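Local coordinates for type IV pilus biogenesis factor PilY1 (Pseudomonas aeruginosa, PDB 3HX6), which primes type IV pilus assembly and, apparently by binding and releasing calcium, regulates pilus retraction in twitching motility and contributes to adhesion to host cells, at residues 202-207 with 281-286; 410-415 with 508-513. The protein carries 3 engineered substitutions. All coordinates share one frame; numbering follows the deposited sequence.

In the fold
Both contacts belong to the C-terminal domain of PilY1, a beta-propeller. They share no element. Their centres are about 46 Å apart, on opposite sides of the chain's centre. Interaction 1 is buried. It joins loops of two successive four-stranded sheets, beside the calcium site. Its chemistry is mixed: a water bridge, a histidine edge on a carbonyl oxygen, and apolar contacts. Interaction 2 is partly buried and lies away from the annotated sites. It sets the inner strand 408-415 of a large mixed sheet against a short two-stranded hairpin. There the contact is apolar, made of isoleucine methyls on tyrosine rings.

Interaction 1 of 2, residues 202-207 with 281-286; sequences RLHNGK and DLIAGK
The imidazole of H204 meets both L282 and I283. At the ring edge, near its plane, CD2 of H204 is 3.3 Å from O of L282. I283 approaches the same corner obliquely, its CG2 3.6 Å from CD2 of H204. The two side chains run alongside each other in the same direction. Within the first loop, the R202 guanidinium has O of G206 over the centre of one face, 3.2 Å above the plane.

A water joins the two loops. It accepts from N of H204 at 2.6 Å and donates to O of L282 at 2.7 Å. The carbonyl oxygen of L282 therefore meets both this water and the ring edge. L203 and L282 supply the apolar part, with CD2 of L203 4.0 Å from CD1 of L282.

The loop has its own bracing. L203 to G206 form a type I turn, and N205 adds an Asx turn, its OD1 accepting from N of K207 at 3.3 Å. That N stands well above the carbonyl plane, 64° out of it, and not on a lone pair.

Both ring nitrogens of H204 are used outside the two segments: ND1 hydrogen-bonds OD1 of D298, and NE2 hydrogen-bonds OD1 of the calcium ligand D266. Two carboxylate partners would fit a protonated ring. The bond to D266 makes H204 a second-shell residue of the calcium site formed by D258, N260, D262, V264 and D266. The contact joins neighbouring blades of the beta-propeller: the hairpin loop between strands 199-202 and 208-213 meets the loop after strand 276-281, beside the calcium-binding loop.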
ATOM      1  N   ARG A 202       4.314  12.931  21.400  1.00 12.89           N
ATOM      2  CA  ARG A 202       4.532  12.545  22.780  1.00 13.40           C
ATOM      3  C   ARG A 202       5.862  13.151  23.194  1.00 13.09           C
ATOM      4  O   ARG A 202       6.858  13.017  22.480  1.00 11.51           O
ATOM      5  CB  ARG A 202       4.599  11.022  22.895  1.00 14.14           C
ATOM      6  CG  ARG A 202       4.913  10.522  24.294  1.00 16.67           C
ATOM      7  CD  ARG A 202       3.855  10.940  25.291  1.00 20.23           C
ATOM      8  NE  ARG A 202       3.687   9.928  26.329  1.00 26.57           N
ATOM      9  CZ  ARG A 202       4.618   9.590  27.212  1.00 27.88           C
ATOM     10  NH1 ARG A 202       5.805  10.187  27.201  1.00 28.52           N
ATOM     11  NH2 ARG A 202       4.367   8.638  28.100  1.00 30.46           N
ATOM     12  N   LEU A 203       5.880  13.820  24.340  1.00 11.57           N
ATOM     13  CA  LEU A 203       7.106  14.444  24.812  1.00 13.84           C
ATOM     14  C   LEU A 203       7.617  13.806  26.093  1.00 14.29           C
ATOM     15  O   LEU A 203       6.917  13.013  26.747  1.00 12.60           O
ATOM     16  CB  LEU A 203       6.894  15.950  25.029  1.00 13.69           C
ATOM     17  CG  LEU A 203       6.332  16.733  23.836  1.00 14.45           C
ATOM     18  CD1 LEU A 203       6.246  18.218  24.184  1.00 14.60           C
ATOM     19  CD2 LEU A 203       7.208  16.526  22.624  1.00 14.08           C
ATOM     20  N   HIS A 204       8.843  14.162  26.448  1.00 12.12           N
ATOM     21  CA  HIS A 204       9.477  13.619  27.636  1.00 14.29           C
ATOM     22  C   HIS A 204       8.861  14.087  28.954  1.00 14.31           C
ATOM     23  O   HIS A 204       9.339  13.708  30.019  1.00 11.22           O
ATOM     24  CB  HIS A 204      10.979  13.926  27.600  1.00 13.54           C
ATOM     25  CG  HIS A 204      11.756  13.002  26.714  1.00 15.12           C
ATOM     26  ND1 HIS A 204      12.027  11.695  27.061  1.00 12.52           N
ATOM     27  CD2 HIS A 204      12.285  13.180  25.479  1.00 12.40           C
ATOM     28  CE1 HIS A 204      12.689  11.110  26.080  1.00 14.75           C
ATOM     29  NE2 HIS A 204      12.858  11.989  25.107  1.00 12.76           N
ATOM     30  N   ASN A 205       7.812  14.908  28.894  1.00 13.96           N
ATOM     31  CA  ASN A 205       7.170  15.351  30.128  1.00 15.21           C
ATOM     32  C   ASN A 205       6.051  14.361  30.447  1.00 16.56           C
ATOM     33  O   ASN A 205       5.202  14.613  31.297  1.00 17.18           O
ATOM     34  CB  ASN A 205       6.625  16.782  29.989  1.00 16.23           C
ATOM     35  CG  ASN A 205       5.373  16.857  29.149  1.00 16.77           C
ATOM     36  OD1 ASN A 205       5.255  16.183  28.130  1.00 17.52           O
ATOM     37  ND2 ASN A 205       4.430  17.691  29.570  1.00 16.02           N
ATOM     38  N   GLY A 206       6.079  13.229  29.743  1.00 16.19           N
ATOM     39  CA  GLY A 206       5.111  12.163  29.938  1.00 15.49           C
ATOM     40  C   GLY A 206       3.768  12.307  29.249  1.00 17.69           C
ATOM     41  O   GLY A 206       2.913  11.422  29.366  1.00 15.73           O
ATOM     42  N   LYS A 207       3.573  13.393  28.507  1.00 16.36           N
ATOM     43  CA  LYS A 207       2.284  13.607  27.863  1.00 17.63           C
ATOM     44  C   LYS A 207       2.356  13.992  26.388  1.00 16.39           C
ATOM     45  O   LYS A 207       3.425  14.310  25.854  1.00 14.82           O
ATOM     46  CB  LYS A 207       1.515  14.683  28.641  1.00 20.51           C
ATOM     47  CG  LYS A 207       1.533  14.456  30.156  1.00 22.58           C
ATOM     48  CD  LYS A 207       0.923  15.621  30.919  1.00 25.95           C
ATOM     49  CE  LYS A 207      -0.589  15.512  31.008  1.00 28.71           C
ATOM     50  NZ  LYS A 207      -0.975  14.360  31.870  1.00 29.03           N
ATOM     51  N   ASP A 281      15.879  21.632  22.496  1.00 14.20           N
ATOM     52  CA  ASP A 281      16.137  20.377  23.180  1.00 14.57           C
ATOM     53  C   ASP A 281      14.877  20.065  23.968  1.00 15.98           C
ATOM     54  O   ASP A 281      14.482  20.842  24.841  1.00 15.73           O
ATOM     55  CB  ASP A 281      17.308  20.512  24.157  1.00 16.57           C
ATOM     56  CG  ASP A 281      18.655  20.654  23.460  1.00 18.80           C
ATOM     57  OD1 ASP A 281      19.659  20.885  24.167  1.00 20.22           O
ATOM     58  OD2 ASP A 281      18.715  20.535  22.217  1.00 16.97           O
ATOM     59  N   LEU A 282      14.237  18.944  23.655  1.00 14.45           N
ATOM     60  CA  LEU A 282      13.031  18.558  24.366  1.00 16.67           C
ATOM     61  C   LEU A 282      13.354  17.375  25.268  1.00 17.62           C
ATOM     62  O   LEU A 282      12.591  16.417  25.355  1.00 16.70           O
ATOM     63  CB  LEU A 282      11.901  18.206  23.382  1.00 14.57           C
ATOM     64  CG  LEU A 282      11.523  19.311  22.379  1.00 16.46           C
ATOM     65  CD1 LEU A 282      10.295  18.879  21.563  1.00 11.55           C
ATOM     66  CD2 LEU A 282      11.242  20.627  23.120  1.00 15.67           C
ATOM     67  N   ILE A 283      14.510  17.455  25.923  1.00 19.85           N
ATOM     68  CA  ILE A 283      14.973  16.429  26.861  1.00 21.72           C
ATOM     69  C   ILE A 283      15.506  17.136  28.110  1.00 23.59           C
ATOM     70  O   ILE A 283      15.760  18.342  28.085  1.00 22.86           O
ATOM     71  CB  ILE A 283      16.108  15.562  26.263  1.00 20.13           C
ATOM     72  CG1 ILE A 283      17.237  16.463  25.763  1.00 19.73           C
ATOM     73  CG2 ILE A 283      15.562  14.680  25.144  1.00 21.14           C
ATOM     74  CD1 ILE A 283      18.462  15.707  25.302  1.00 20.14           C
ATOM     75  N   ALA A 284      15.678  16.388  29.194  1.00 27.27           N
ATOM     76  CA  ALA A 284      16.162  16.954  30.450  1.00 32.04           C
ATOM     77  C   ALA A 284      17.570  17.544  30.375  1.00 36.21           C
ATOM     78  O   ALA A 284      18.352  17.210  29.486  1.00 36.51           O
ATOM     79  CB  ALA A 284      16.104  15.901  31.544  1.00 32.22           C
ATOM     80  N   GLY A 285      17.878  18.429  31.323  1.00 42.35           N
ATOM     81  CA  GLY A 285      19.189  19.055  31.376  1.00 49.40           C
ATOM     82  C   GLY A 285      20.282  18.008  31.479  1.00 53.73           C
ATOM     83  O   GLY A 285      21.169  17.945  30.628  1.00 54.64           O
ATOM     84  N   LYS A 286      20.224  17.188  32.526  1.00 57.46           N
ATOM     85  CA  LYS A 286      21.204  16.124  32.703  1.00 60.69           C
ATOM     86  C   LYS A 286      21.007  15.154  31.550  1.00 62.89           C
ATOM     87  O   LYS A 286      20.230  15.417  30.633  1.00 63.51           O
ATOM     88  CB  LYS A 286      20.983  15.375  34.022  1.00 60.70           C
ATOM     89  CG  LYS A 286      21.411  16.116  35.282  1.00 62.52           C
ATOM     90  CD  LYS A 286      20.530  17.318  35.578  1.00 63.55           C
ATOM     91  CE  LYS A 286      20.799  17.857  36.979  1.00 63.67           C
ATOM     92  NZ  LYS A 286      22.240  18.182  37.199  1.00 63.18           N
TER
HETATM   93  O   HOH W   1      10.070  15.628  24.637  1.00 11.44           O

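Interaction 2 of 2, residues 410-415 with 508-513; sequences RTIRIA and SDYSYN
Y510 and Y512 both extend their rings trans to the backbone nitrogen, with chi1 of 173° and 171°. The two side chains leave the same side of their chain and reach I412 and I414. The chi2 of I414 is 104°, away from a staggered position, and its CD1 is carried onto Y510.

I414 divides its branches between the tyrosines. CD1 approaches the Y510 ring obliquely and lies 3.3 Å from both CD1 and CE1 of Y510. This approach is shorter than normal carbon-carbon contact, and its detail is doubtful. The CG2 branch of I414 turns to Y512 instead. It stands over one face of that ring as a CH-pi contact, 4.2 Å from the centroid. Its nearest ring atom is CD2 of Y512, at 3.9 Å.

I412 adds a second methyl to Y510. Its CD1 lies over a face of the Y510 ring, also as a CH-pi contact, 4.2 Å from the centroid. Y510 is thus touched by both isoleucines, and I414 by both tyrosines.

I412 and I414 are alternate residues of strand 408-415 and share one side of it. This strand runs between 392-405 and 521-524 in the large mixed sheet. The hairpin of strands 510-511 and 516-517 lies over this face, where Y510 also touches A401 and Y512 touches D398. R413 serves the other face. It forms a salt bridge with E447 and a cation-pi contact with W479.

Between the two segments the chemistry is apolar. Methyl groups meet aromatic rings, without direct hydrogen bonds or ion pairs. Here the contact rests on dispersion and CH-pi contacts, which depend less on exact direction than hydrogen bonds do.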
ATOM      1  N   ARG A 410       5.886  16.677 -20.351  1.00 23.50           N
ATOM      2  CA  ARG A 410       6.026  17.417 -19.095  1.00 23.96           C
ATOM      3  C   ARG A 410       7.115  18.471 -19.231  1.00 23.71           C
ATOM      4  O   ARG A 410       7.975  18.376 -20.108  1.00 24.32           O
ATOM      5  CB  ARG A 410       6.434  16.487 -17.946  1.00 21.18           C
ATOM      6  CG  ARG A 410       5.468  15.370 -17.603  1.00 23.73           C
ATOM      7  CD  ARG A 410       6.008  14.548 -16.445  1.00 25.65           C
ATOM      8  NE  ARG A 410       5.206  13.355 -16.189  1.00 28.14           N
ATOM      9  CZ  ARG A 410       4.038  13.355 -15.557  1.00 30.03           C
ATOM     10  NH1 ARG A 410       3.526  14.491 -15.099  1.00 29.37           N
ATOM     11  NH2 ARG A 410       3.374  12.217 -15.397  1.00 28.37           N
ATOM     12  N   THR A 411       7.071  19.481 -18.369  1.00 22.74           N
ATOM     13  CA  THR A 411       8.114  20.494 -18.363  1.00 24.21           C
ATOM     14  C   THR A 411       8.923  20.087 -17.133  1.00 21.89           C
ATOM     15  O   THR A 411       8.381  19.954 -16.033  1.00 20.23           O
ATOM     16  CB  THR A 411       7.557  21.929 -18.198  1.00 25.91           C
ATOM     17  OG1 THR A 411       6.978  22.076 -16.901  1.00 34.35           O
ATOM     18  CG2 THR A 411       6.500  22.208 -19.250  1.00 25.13           C
ATOM     19  N   ILE A 412      10.214  19.867 -17.329  1.00 19.32           N
ATOM     20  CA  ILE A 412      11.069  19.424 -16.247  1.00 17.90           C
ATOM     21  C   ILE A 412      12.255  20.332 -16.009  1.00 19.16           C
ATOM     22  O   ILE A 412      12.530  21.258 -16.778  1.00 18.70           O
ATOM     23  CB  ILE A 412      11.582  17.993 -16.526  1.00 15.68           C
ATOM     24  CG1 ILE A 412      12.345  17.942 -17.853  1.00 16.25           C
ATOM     25  CG2 ILE A 412      10.404  17.031 -16.634  1.00 14.15           C
ATOM     26  CD1 ILE A 412      13.738  18.518 -17.818  1.00 18.92           C
ATOM     27  N   ARG A 413      12.956  20.060 -14.919  1.00 17.58           N
ATOM     28  CA  ARG A 413      14.145  20.806 -14.581  1.00 15.82           C
ATOM     29  C   ARG A 413      15.210  19.806 -14.177  1.00 15.63           C
ATOM     30  O   ARG A 413      14.904  18.750 -13.619  1.00 13.86           O
ATOM     31  CB  ARG A 413      13.867  21.787 -13.444  1.00 15.86           C
ATOM     32  CG  ARG A 413      13.130  23.031 -13.898  1.00 16.92           C
ATOM     33  CD  ARG A 413      12.859  24.004 -12.757  1.00 15.61           C
ATOM     34  NE  ARG A 413      12.162  25.193 -13.241  1.00 16.77           N
ATOM     35  CZ  ARG A 413      11.678  26.146 -12.453  1.00 19.33           C
ATOM     36  NH1 ARG A 413      11.811  26.047 -11.137  1.00 17.88           N
ATOM     37  NH2 ARG A 413      11.069  27.198 -12.981  1.00 18.60           N
ATOM     38  N   ILE A 414      16.455  20.124 -14.504  1.00 15.36           N
ATOM     39  CA  ILE A 414      17.577  19.266 -14.156  1.00 15.74           C
ATOM     40  C   ILE A 414      18.467  20.041 -13.206  1.00 15.68           C
ATOM     41  O   ILE A 414      18.745  21.221 -13.419  1.00 14.86           O
ATOM     42  CB  ILE A 414      18.399  18.850 -15.405  1.00 17.98           C
ATOM     43  CG1 ILE A 414      17.578  17.883 -16.264  1.00 18.03           C
ATOM     44  CG2 ILE A 414      19.710  18.190 -14.990  1.00 14.11           C
ATOM     45  CD1 ILE A 414      17.018  18.537 -17.499  1.00 25.68           C
ATOM     46  N   ALA A 415      18.898  19.371 -12.147  1.00 15.97           N
ATOM     47  CA  ALA A 415      19.751  19.991 -11.151  1.00 16.48           C
ATOM     48  C   ALA A 415      21.172  19.483 -11.309  1.00 15.74           C
ATOM     49  O   ALA A 415      21.398  18.423 -11.891  1.00 15.60           O
ATOM     50  CB  ALA A 415      19.235  19.659  -9.749  1.00 16.11           C
ATOM     51  N   SER A 508      11.829   7.567 -17.758  1.00 20.48           N
ATOM     52  CA  SER A 508      11.612   8.857 -17.117  1.00 21.41           C
ATOM     53  C   SER A 508      12.861   9.723 -17.049  1.00 21.62           C
ATOM     54  O   SER A 508      12.805  10.867 -16.601  1.00 20.50           O
ATOM     55  CB  SER A 508      11.052   8.652 -15.711  1.00 20.60           C
ATOM     56  OG  SER A 508       9.769   8.058 -15.770  1.00 21.55           O
ATOM     57  N   ASP A 509      13.991   9.186 -17.497  1.00 22.30           N
ATOM     58  CA  ASP A 509      15.225   9.956 -17.468  1.00 23.80           C
ATOM     59  C   ASP A 509      15.267  10.958 -18.612  1.00 23.67           C
ATOM     60  O   ASP A 509      14.473  10.876 -19.545  1.00 22.74           O
ATOM     61  CB  ASP A 509      16.440   9.027 -17.517  1.00 27.14           C
ATOM     62  CG  ASP A 509      16.607   8.235 -16.234  1.00 31.14           C
ATOM     63  OD1 ASP A 509      16.055   8.674 -15.200  1.00 30.92           O
ATOM     64  OD2 ASP A 509      17.294   7.189 -16.252  1.00 32.97           O
ATOM     65  N   TYR A 510      16.192  11.905 -18.531  1.00 22.41           N
ATOM     66  CA  TYR A 510      16.307  12.935 -19.548  1.00 23.17           C
ATOM     67  C   TYR A 510      17.732  13.074 -20.059  1.00 24.19           C
ATOM     68  O   TYR A 510      18.700  12.905 -19.309  1.00 23.96           O
ATOM     69  CB  TYR A 510      15.800  14.265 -18.970  1.00 23.93           C
ATOM     70  CG  TYR A 510      16.012  15.474 -19.844  1.00 23.25           C
ATOM     71  CD1 TYR A 510      17.197  16.205 -19.780  1.00 24.59           C
ATOM     72  CD2 TYR A 510      15.025  15.900 -20.734  1.00 24.20           C
ATOM     73  CE1 TYR A 510      17.395  17.331 -20.574  1.00 25.58           C
ATOM     74  CE2 TYR A 510      15.213  17.025 -21.537  1.00 23.76           C
ATOM     75  CZ  TYR A 510      16.398  17.734 -21.450  1.00 26.29           C
ATOM     76  OH  TYR A 510      16.598  18.846 -22.233  1.00 26.82           O
ATOM     77  N   SER A 511      17.859  13.371 -21.347  1.00 24.05           N
ATOM     78  CA  SER A 511      19.170  13.534 -21.959  1.00 24.58           C
ATOM     79  C   SER A 511      19.654  14.970 -21.784  1.00 25.03           C
ATOM     80  O   SER A 511      19.231  15.874 -22.503  1.00 24.77           O
ATOM     81  CB  SER A 511      19.104  13.174 -23.444  1.00 25.90           C
ATOM     82  OG  SER A 511      20.381  13.272 -24.044  1.00 26.52           O
ATOM     83  N   TYR A 512      20.537  15.170 -20.813  1.00 26.32           N
ATOM     84  CA  TYR A 512      21.090  16.484 -20.519  1.00 28.05           C
ATOM     85  C   TYR A 512      22.502  16.589 -21.079  1.00 30.96           C
ATOM     86  O   TYR A 512      23.453  16.080 -20.488  1.00 31.23           O
ATOM     87  CB  TYR A 512      21.100  16.706 -19.003  1.00 26.50           C
ATOM     88  CG  TYR A 512      21.847  17.937 -18.531  1.00 25.99           C
ATOM     89  CD1 TYR A 512      21.637  19.183 -19.123  1.00 24.10           C
ATOM     90  CD2 TYR A 512      22.739  17.859 -17.461  1.00 25.28           C
ATOM     91  CE1 TYR A 512      22.296  20.322 -18.658  1.00 22.69           C
ATOM     92  CE2 TYR A 512      23.399  18.989 -16.987  1.00 25.65           C
ATOM     93  CZ  TYR A 512      23.174  20.216 -17.588  1.00 24.66           C
ATOM     94  OH  TYR A 512      23.825  21.325 -17.106  1.00 25.53           O
ATOM     95  N   ASN A 513      22.633  17.246 -22.227  1.00 35.15           N
ATOM     96  CA  ASN A 513      23.937  17.410 -22.858  1.00 38.03           C
ATOM     97  C   ASN A 513      24.691  16.079 -22.954  1.00 38.30           C
ATOM     98  O   ASN A 513      25.694  15.865 -22.268  1.00 37.53           O
ATOM     99  CB  ASN A 513      24.769  18.428 -22.069  1.00 38.67           C
ATOM    100  CG  ASN A 513      24.317  19.865 -22.299  1.00 40.73           C
ATOM    101  OD1 ASN A 513      23.146  20.128 -22.577  1.00 39.72           O
ATOM    102  ND2 ASN A 513      25.250  20.804 -22.165  1.00 40.80           N
TER